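Local atomic coordinates of CBS domain-containing protein CBSX1, chloroplastic (Arabidopsis thaliana, PDB entry 4GQW), a protein that probably acts as a regulatory chloroplast protein whose paired CBS domains may sense adenosine nucleotides and modulate thioredoxin. Residues A[23-26]-A[27-30]; A[131-134]-A[135-138]; A[4-7]-A[8-11]. All blocks are in the same frame, centred on the assembly; numbering follows the deposited sequence.

Contact 1: residues A[23-26]-A[27-30]; sequences TTTV and DEAL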
loop_
_atom_site.group_PDB
_atom_site.type_symbol
_atom_site.label_atom_id
_atom_site.label_comp_id
_atom_site.label_asym_id
_atom_site.label_seq_id
_atom_site.Cartn_x
_atom_site.Cartn_y
_atom_site.Cartn_z
ATOM N N THR A 23 -19.211 11.816 5.948
ATOM C CA THR A 23 -19.580 12.187 7.306
ATOM C C THR A 23 -18.577 11.607 8.288
ATOM O O THR A 23 -18.510 12.026 9.444
ATOM C CB THR A 23 -20.980 11.667 7.656
ATOM O OG1 THR A 23 -20.960 10.234 7.704
ATOM C CG2 THR A 23 -21.978 12.119 6.608
ATOM N N THR A 24 -17.800 10.637 7.816
ATOM C CA THR A 24 -16.808 9.966 8.645
ATOM C C THR A 24 -15.754 10.956 9.123
ATOM O O THR A 24 -15.306 11.818 8.363
ATOM C CB THR A 24 -16.127 8.817 7.873
ATOM O OG1 THR A 24 -17.128 7.991 7.265
ATOM C CG2 THR A 24 -15.274 7.973 8.795
ATOM N N THR A 25 -15.380 10.845 10.393
ATOM C CA THR A 25 -14.344 11.699 10.959
ATOM C C THR A 25 -12.974 11.135 10.622
ATOM O O THR A 25 -12.833 9.944 10.354
ATOM C CB THR A 25 -14.465 11.820 12.491
ATOM O OG1 THR A 25 -13.910 10.655 13.113
ATOM C CG2 THR A 25 -15.917 11.971 12.905
ATOM N N VAL A 26 -11.967 12.002 10.642
ATOM C CA VAL A 26 -10.597 11.608 10.346
ATOM C C VAL A 26 -10.128 10.548 11.331
ATOM O O VAL A 26 -9.372 9.646 10.976
ATOM C CB VAL A 26 -9.654 12.824 10.406
ATOM C CG1 VAL A 26 -8.225 12.416 10.091
ATOM C CG2 VAL A 26 -10.128 13.897 9.439
ATOM N N ASP A 27 -10.602 10.660 12.566
ATOM C CA ASP A 27 -10.276 9.716 13.625
ATOM C C ASP A 27 -10.619 8.282 13.247
ATOM O O ASP A 27 -9.735 7.434 13.117
ATOM C CB ASP A 27 -11.027 10.097 14.898
ATOM C CG ASP A 27 -10.110 10.267 16.085
ATOM O OD1 ASP A 27 -10.130 11.355 16.697
ATOM O OD2 ASP A 27 -9.374 9.313 16.409
ATOM N N GLU A 28 -11.908 8.016 13.072
ATOM C CA GLU A 28 -12.367 6.668 12.766
ATOM C C GLU A 28 -11.856 6.184 11.414
ATOM O O GLU A 28 -11.717 4.985 11.196
ATOM C CB GLU A 28 -13.894 6.572 12.853
ATOM C CG GLU A 28 -14.633 7.761 12.276
ATOM C CD GLU A 28 -16.112 7.739 12.599
ATOM O OE1 GLU A 28 -16.827 8.678 12.190
ATOM O OE2 GLU A 28 -16.560 6.783 13.267
ATOM N N ALA A 29 -11.565 7.120 10.517
ATOM C CA ALA A 29 -10.942 6.779 9.242
ATOM C C ALA A 29 -9.545 6.210 9.474
ATOM O O ALA A 29 -9.196 5.157 8.938
ATOM C CB ALA A 29 -10.878 7.996 8.335
ATOM N N LEU A 30 -8.754 6.907 10.283
ATOM C CA LEU A 30 -7.415 6.447 10.627
ATOM C C LEU A 30 -7.474 5.106 11.343
ATOM O O LEU A 30 -6.673 4.210 11.070
ATOM C CB LEU A 30 -6.698 7.475 11.502
ATOM C CG LEU A 30 -6.296 8.791 10.832
ATOM C CD1 LEU A 30 -5.642 9.722 11.842
ATOM C CD2 LEU A 30 -5.365 8.532 9.659
#
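T25 and E28 form a capping box at the start of helix 26-35, and the helix residues meet the preceding loop one after another. D27 comes first: its CB lies 3.4 Å from T25 OG1, while its carboxylate leads away from the loop and the residue packs on K77 and on L142 of the second subunit. E28 carries the box. Its CG sits between its own backbone N and carbonyl carbon (chi1 41°), and the rest of the chain runs out extended, crossing the T25 side chain at about a right angle. OE1 thereby reaches back to T25 N at 3.2 Å, in an almost straight bond (178° at the hydrogen) that uses the anti lone pair of the carboxylate. The return bond, from E28 N to T25 OG1, is weak at 3.3 Å although well aligned. Along the way E28 CG passes 3.5 Å from T24 CG2, the methyl of a side chain whose OG1 hydrogen-bonds to K21 O. A29 then starts the regular helical pattern, its N bonding to T25 O at 3.1 Å. L30 repeats it with V26 O at 2.9 Å, and the L30 side chain runs beside that of V26, CD1 lying 4.1 Å from CG1; both residues also pack on L59. The chemistry implies that the first turn is closed in both directions: a hydroxyl serves an N-H of the first helical turn, and a carboxylate serves an N-H of the loop, where the helix dipole would probably favour its negative charge.

Contact 2: residues A[131-134]-A[135-138]; sequences IITR and GNVV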
loop_
_atom_site.group_PDB
_atom_site.type_symbol
_atom_site.label_atom_id
_atom_site.label_comp_id
_atom_site.label_asym_id
_atom_site.label_seq_id
_atom_site.Cartn_x
_atom_site.Cartn_y
_atom_site.Cartn_z
ATOM N N ILE A 131 -13.317 -2.803 -6.225
ATOM C CA ILE A 131 -12.052 -2.111 -6.458
ATOM C C ILE A 131 -11.059 -3.045 -7.143
ATOM O O ILE A 131 -10.778 -4.134 -6.647
ATOM C CB ILE A 131 -11.405 -1.635 -5.142
ATOM C CG1 ILE A 131 -12.195 -0.476 -4.528
ATOM C CG2 ILE A 131 -9.978 -1.191 -5.386
ATOM C CD1 ILE A 131 -11.571 0.068 -3.273
ATOM N N ILE A 132 -10.525 -2.614 -8.280
ATOM C CA ILE A 132 -9.494 -3.376 -8.976
ATOM C C ILE A 132 -8.111 -2.784 -8.710
ATOM O O ILE A 132 -7.874 -1.598 -8.944
ATOM C CB ILE A 132 -9.767 -3.464 -10.500
ATOM C CG1 ILE A 132 -8.606 -4.159 -11.217
ATOM C CG2 ILE A 132 -10.041 -2.094 -11.096
ATOM C CD1 ILE A 132 -8.711 -5.661 -11.199
ATOM N N THR A 133 -7.202 -3.608 -8.203
ATOM C CA THR A 133 -5.866 -3.133 -7.866
ATOM C C THR A 133 -4.801 -3.723 -8.777
ATOM O O THR A 133 -5.074 -4.620 -9.573
ATOM C CB THR A 133 -5.497 -3.440 -6.400
ATOM O OG1 THR A 133 -5.379 -4.856 -6.218
ATOM C CG2 THR A 133 -6.554 -2.895 -5.459
ATOM N N ARG A 134 -3.588 -3.204 -8.657
ATOM C CA ARG A 134 -2.458 -3.703 -9.422
ATOM C C ARG A 134 -2.173 -5.145 -9.029
ATOM O O ARG A 134 -1.851 -5.987 -9.873
ATOM C CB ARG A 134 -1.236 -2.836 -9.153
ATOM C CG ARG A 134 -0.044 -3.182 -10.004
ATOM C CD ARG A 134 1.040 -2.149 -9.828
ATOM N NE ARG A 134 0.630 -0.845 -10.340
ATOM C CZ ARG A 134 1.299 0.280 -10.124
ATOM N NH1 ARG A 134 2.408 0.258 -9.398
ATOM N NH2 ARG A 134 0.862 1.425 -10.627
ATOM N N GLY A 135 -2.308 -5.419 -7.736
ATOM C CA GLY A 135 -2.125 -6.756 -7.212
ATOM C C GLY A 135 -3.162 -7.707 -7.763
ATOM O O GLY A 135 -2.879 -8.883 -7.977
ATOM N N ASN A 136 -4.370 -7.198 -7.989
ATOM C CA ASN A 136 -5.424 -8.002 -8.592
ATOM C C ASN A 136 -5.056 -8.398 -10.014
ATOM O O ASN A 136 -5.353 -9.506 -10.455
ATOM C CB ASN A 136 -6.755 -7.249 -8.591
ATOM C CG ASN A 136 -7.260 -6.968 -7.198
ATOM O OD1 ASN A 136 -7.940 -5.972 -6.958
ATOM N ND2 ASN A 136 -6.924 -7.848 -6.264
ATOM N N VAL A 137 -4.405 -7.487 -10.727
ATOM C CA VAL A 137 -3.979 -7.751 -12.093
ATOM C C VAL A 137 -2.861 -8.776 -12.107
ATOM O O VAL A 137 -2.873 -9.704 -12.919
ATOM C CB VAL A 137 -3.496 -6.466 -12.788
ATOM C CG1 VAL A 137 -2.900 -6.790 -14.145
ATOM C CG2 VAL A 137 -4.646 -5.490 -12.933
ATOM N N VAL A 138 -1.899 -8.609 -11.203
ATOM C CA VAL A 138 -0.795 -9.552 -11.094
ATOM C C VAL A 138 -1.313 -10.946 -10.764
ATOM O O VAL A 138 -0.896 -11.934 -11.370
ATOM C CB VAL A 138 0.208 -9.121 -10.013
ATOM C CG1 VAL A 138 1.315 -10.151 -9.879
ATOM C CG2 VAL A 138 0.787 -7.763 -10.350
#
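T133 caps N136 where strand 128-133 turns directly into helix 134-142, a strand-to-helix junction of the second CBS domain. The hydroxyl is the cap: T133 OG1 accepts from N136 N at 3.1 Å, with 146° at the hydrogen. Its torsion (chi1 67°) sets OG1 between the backbone N and the carbonyl carbon, facing the first helical turn. Replacing T133 by a valine would remove that acceptor and would probably leave N136 N without its capping bond, making the helix start less firmly fixed. Below the cap, V137 N bonds to T133 O at 3.2 Å, which continues the turn into the helix.

The tight part is on the I132 side. I132 CG1 points anti to the backbone N (chi1 175°), which carries CD1 to 3.6 Å from N136 CB, the two side chains meeting at a slant. The same methyl approaches V137 CG2 less closely, at 4.4 Å, and helix 104-113 packs on this side of the junction, its L111 touching I132 and V137 alike. The solvent side is at G135 and the outer part of T133, both partly exposed; G135 adds no side chain there. R134, the first residue of the helix, is buried, but its side chain leads off, bent at chi3, to weak hydrogen bonds with L111 O and Y116 O, and NH1 forms a long, weak ion pair with D56 of the second subunit. The R134 backbone stays in the turn, for its O accepts from V138 N at 2.9 Å, while V138 CG2 rests 3.2 Å from that same oxygen.

Contact 3: residues A[4-7]-A[8-11]; sequences VYTV and GEFM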
loop_
_atom_site.group_PDB
_atom_site.type_symbol
_atom_site.label_atom_id
_atom_site.label_comp_id
_atom_site.label_asym_id
_atom_site.label_seq_id
_atom_site.Cartn_x
_atom_site.Cartn_y
_atom_site.Cartn_z
ATOM N N VAL A 4 -11.787 -10.889 -23.261
ATOM C CA VAL A 4 -12.683 -11.885 -22.698
ATOM C C VAL A 4 -12.644 -11.903 -21.167
ATOM O O VAL A 4 -13.615 -12.295 -20.521
ATOM C CB VAL A 4 -12.383 -13.279 -23.270
ATOM C CG1 VAL A 4 -12.967 -13.409 -24.670
ATOM C CG2 VAL A 4 -10.885 -13.534 -23.284
ATOM N N TYR A 5 -11.523 -11.472 -20.591
ATOM C CA TYR A 5 -11.429 -11.317 -19.141
ATOM C C TYR A 5 -11.973 -9.953 -18.735
ATOM O O TYR A 5 -11.672 -8.941 -19.370
ATOM C CB TYR A 5 -9.984 -11.455 -18.653
ATOM C CG TYR A 5 -9.329 -12.784 -18.957
ATOM C CD1 TYR A 5 -9.628 -13.920 -18.213
ATOM C CD2 TYR A 5 -8.392 -12.897 -19.975
ATOM C CE1 TYR A 5 -9.019 -15.134 -18.489
ATOM C CE2 TYR A 5 -7.782 -14.105 -20.256
ATOM C CZ TYR A 5 -8.097 -15.218 -19.511
ATOM O OH TYR A 5 -7.487 -16.418 -19.793
ATOM N N THR A 6 -12.773 -9.928 -17.676
ATOM C CA THR A 6 -13.362 -8.679 -17.206
ATOM C C THR A 6 -12.869 -8.284 -15.817
ATOM O O THR A 6 -12.357 -9.112 -15.063
ATOM C CB THR A 6 -14.898 -8.742 -17.196
ATOM O OG1 THR A 6 -15.330 -9.795 -16.327
ATOM C CG2 THR A 6 -15.424 -9.002 -18.598
ATOM N N VAL A 7 -13.028 -7.007 -15.494
ATOM C CA VAL A 7 -12.591 -6.459 -14.216
ATOM C C VAL A 7 -13.344 -7.103 -13.057
ATOM O O VAL A 7 -12.768 -7.389 -12.009
ATOM C CB VAL A 7 -12.780 -4.925 -14.191
ATOM C CG1 VAL A 7 -12.583 -4.374 -12.792
ATOM C CG2 VAL A 7 -11.819 -4.269 -15.171
ATOM N N GLY A 8 -14.631 -7.357 -13.268
ATOM C CA GLY A 8 -15.472 -7.963 -12.256
ATOM C C GLY A 8 -15.041 -9.358 -11.849
ATOM O O GLY A 8 -15.468 -9.865 -10.814
ATOM N N GLU A 9 -14.192 -9.983 -12.656
ATOM C CA GLU A 9 -13.728 -11.334 -12.357
ATOM C C GLU A 9 -12.537 -11.353 -11.407
ATOM O O GLU A 9 -12.270 -12.368 -10.764
ATOM C CB GLU A 9 -13.363 -12.074 -13.643
ATOM C CG GLU A 9 -14.545 -12.375 -14.535
ATOM C CD GLU A 9 -14.136 -13.062 -15.814
ATOM O OE1 GLU A 9 -13.082 -12.700 -16.379
ATOM O OE2 GLU A 9 -14.867 -13.970 -16.257
ATOM N N PHE A 10 -11.822 -10.238 -11.315
ATOM C CA PHE A 10 -10.599 -10.213 -10.523
ATOM C C PHE A 10 -10.517 -9.062 -9.528
ATOM O O PHE A 10 -9.515 -8.910 -8.832
ATOM C CB PHE A 10 -9.379 -10.214 -11.445
ATOM C CG PHE A 10 -9.271 -11.447 -12.293
ATOM C CD1 PHE A 10 -8.712 -12.606 -11.782
ATOM C CD2 PHE A 10 -9.741 -11.451 -13.596
ATOM C CE1 PHE A 10 -8.615 -13.742 -12.555
ATOM C CE2 PHE A 10 -9.645 -12.584 -14.376
ATOM C CZ PHE A 10 -9.081 -13.731 -13.854
ATOM N N MET A 11 -11.572 -8.261 -9.450
ATOM C CA MET A 11 -11.581 -7.108 -8.554
ATOM C C MET A 11 -11.802 -7.533 -7.113
ATOM O O MET A 11 -12.019 -8.709 -6.829
ATOM C CB MET A 11 -12.687 -6.138 -8.959
ATOM C CG MET A 11 -14.068 -6.623 -8.587
ATOM S SD MET A 11 -15.372 -5.507 -9.113
ATOM C CE MET A 11 -16.792 -6.357 -8.444
HETATM O O HOH W 1 -16.552 -12.046 -17.536
#
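The N-terminal turn that leads into strand 12-13 is built by T6 and V7 meeting E9, F10 and M11. Two overlapping reverse turns supply the evidence: E9 N bonds to T6 O at 3.1 Å, and one residue on, F10 N bonds to V7 O at the same length. A weak bond from M11 N also ends on V7 O, so that one carbonyl serves two successive N-H groups. The E9 side chain ties the turn to the residues before it. With its chain extended beyond CG, OE1 arrives 3.1 Å from T6 N in a nearly straight bond (169°), but the N-H comes from above the carboxylate plane, 51° out of it. The same side chain crosses T6 at a slant, bringing CG to 3.2 Å from T6 OG1. A water bridges the two polar ends, 2.8 Å from T6 OG1 and weakly donating to E9 OE2. OE1 also lies at the edge of the Y5 ring.

F10 turns a ring edge to T6 O, its CD2 3.8 Å away, and its CE2 meets Y5 CD1 at 4.1 Å; both rings also touch L104 of helix 104-113. V7 and M11 are both buried, V7 CG1 lying 4.2 Å from M11 CB, and each packs on V121. A turn that brings a valine and a methionine, V7 and M11, into the core just ahead of the first short strand is typical of the lead-in segment of a CBS domain.

From the N terminus, contact 3 closes the turn of residues 4-11 ahead of strand 12-13, contact 1 closes the loop-to-helix entry at 23-30, and contact 2 closes the strand-to-helix junction at 131-138. All are local and in series, so none nests in or crosses another. Contacts 3 and 2 nevertheless touch: F10 O lies 3.2 Å from N136 CB, and V7 CG1 packs on I132, tying the N-terminal turn to the second CBS domain. Contact 1 sits across the chain's centre, about 26 Å from contact 2 between centres. They meet through the dimer instead, L30 packing on V138 of the second subunit.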